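Local coordinates for putative 4-Hydroxy-2-oxoglutarate aldolase / 2-dehydro-3-deoxyphosphogluconate aldolase (Yersinia enterocolitica, PDB 3LM7), which is of undemonstrated function but belongs to the KDGP aldolase family and has a fold of the TIM-barrel type, at residues E191-I196 with H219-I224. Numbering follows the deposited sequence.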
# COMPACT_ATOMS: atom_id res chain seq x y z
N GLU A 191 0.59 11.42 7.87
CA GLU A 191 -0.21 12.61 7.70
C GLU A 191 0.63 13.83 8.07
O GLU A 191 0.62 14.27 9.25
CB GLU A 191 -1.49 12.52 8.57
CG GLU A 191 -2.20 11.15 8.44
CD GLU A 191 -3.61 11.15 8.95
OE1 GLU A 191 -4.15 12.26 9.22
OE2 GLU A 191 -4.23 10.08 8.96
N PRO A 192 1.40 14.37 7.11
CA PRO A 192 2.19 15.56 7.45
C PRO A 192 1.29 16.76 7.73
O PRO A 192 0.29 16.97 7.00
CB PRO A 192 3.03 15.83 6.19
CG PRO A 192 2.26 15.15 5.08
CD PRO A 192 1.56 13.96 5.69
N THR A 193 1.58 17.51 8.79
CA THR A 193 0.63 18.56 9.21
C THR A 193 1.47 19.70 9.81
O THR A 193 2.38 19.45 10.65
CB THR A 193 -0.32 18.11 10.36
OG1 THR A 193 -1.02 16.91 10.02
CG2 THR A 193 -1.36 19.15 10.72
N GLY A 194 1.10 20.94 9.44
CA GLY A 194 1.65 22.13 10.07
C GLY A 194 2.49 22.93 9.11
O GLY A 194 3.57 22.52 8.73
N GLY A 195 1.96 24.07 8.68
CA GLY A 195 2.74 24.98 7.82
C GLY A 195 2.77 24.59 6.34
O GLY A 195 3.63 25.09 5.60
N ILE A 196 1.85 23.72 5.91
CA ILE A 196 1.83 23.28 4.50
C ILE A 196 1.07 24.37 3.76
O ILE A 196 0.07 24.89 4.25
CB ILE A 196 1.16 21.89 4.33
CG1 ILE A 196 2.06 20.78 5.04
CG2 ILE A 196 0.96 21.59 2.86
CD1 ILE A 196 1.48 19.31 4.89
N HIS A 219 -2.32 17.52 5.59
CA HIS A 219 -3.30 18.43 6.13
C HIS A 219 -2.94 19.83 5.70
O HIS A 219 -1.79 20.20 5.82
CB HIS A 219 -3.28 18.36 7.67
CG HIS A 219 -3.79 17.06 8.19
ND1 HIS A 219 -4.83 16.99 9.09
CD2 HIS A 219 -3.43 15.78 7.92
CE1 HIS A 219 -5.06 15.72 9.39
NE2 HIS A 219 -4.21 14.97 8.71
N ILE A 220 -3.93 20.59 5.20
CA ILE A 220 -3.68 21.96 4.73
C ILE A 220 -4.74 22.89 5.29
O ILE A 220 -5.89 22.76 4.98
CB ILE A 220 -3.65 22.07 3.17
CG1 ILE A 220 -2.92 20.87 2.51
CG2 ILE A 220 -3.01 23.42 2.78
CD1 ILE A 220 -3.82 19.61 2.31
N TYR A 221 -4.33 23.79 6.16
CA TYR A 221 -5.24 24.51 7.03
C TYR A 221 -5.11 26.02 6.70
O TYR A 221 -5.46 26.42 5.61
CB TYR A 221 -4.93 24.22 8.49
CG TYR A 221 -5.20 22.78 8.94
CD1 TYR A 221 -6.14 21.97 8.29
CD2 TYR A 221 -4.55 22.27 10.03
CE1 TYR A 221 -6.38 20.61 8.71
CE2 TYR A 221 -4.82 20.95 10.49
CZ TYR A 221 -5.73 20.15 9.83
OH TYR A 221 -5.98 18.88 10.32
N SER A 222 -4.55 26.83 7.61
CA SER A 222 -4.79 28.27 7.48
C SER A 222 -4.25 28.89 6.18
O SER A 222 -4.75 29.92 5.76
CB SER A 222 -4.22 29.03 8.71
OG SER A 222 -2.82 28.90 8.70
N SER A 223 -3.23 28.29 5.55
CA SER A 223 -2.67 28.84 4.35
C SER A 223 -3.70 28.85 3.17
O SER A 223 -3.54 29.56 2.19
CB SER A 223 -1.46 28.00 3.93
OG SER A 223 -1.93 26.71 3.62
N ILE A 224 -4.75 28.04 3.29
CA ILE A 224 -5.84 28.01 2.25
C ILE A 224 -7.19 28.45 2.74
O ILE A 224 -8.22 28.18 2.10
CB ILE A 224 -5.93 26.62 1.55
CG1 ILE A 224 -6.29 25.50 2.52
CG2 ILE A 224 -4.61 26.31 0.76
CD1 ILE A 224 -6.63 24.21 1.88
O HOH W 1 -0.43 21.95 7.41
O HOH W 2 -1.51 24.52 6.61
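His-219 meets Glu-191 through the edge of its imidazole: NE2 donates to OE1 over 2.8 Å, nearly straight at 168°. The carboxylate and ring lie close to one plane, and OE1 is approached on its anti side. The extended Glu-191 side chain, CG anti to its carbonyl carbon (chi1 -47°), carries OE1 to that edge, while Asn-117 and His-94 also bond OE1 and Ser-161 holds OE2. His-219 ND1 and Tyr-221 OH are hydrogen-bonded at 2.5 Å. Thr-193 OG1 lies over one imidazole face, displaced toward the rim and 3.3 Å from His-219 CG; Thr-193 CG2 meets Tyr-221 CE2 obliquely. Ile-196 and Ile-220 cross at about a right angle, CG2 to CG1, beside Phe-201 of helix 201-211.

His-219 N donates to Pro-192 O (3.0 Å), while Ser-223 OG donates to a lone pair of Ile-196 O (2.8 Å). One water links Gly-194 N and Ile-196 N to His-219 O; another joins Ile-196 O to Tyr-221 N. Side chains of 219-224 also touch strand 17-20, consistent with this segment closing the barrel between strands 189-192 and 17-20. With both ring nitrogens bonded, the imidazole's rotation is fixed, and three donors grip OE1.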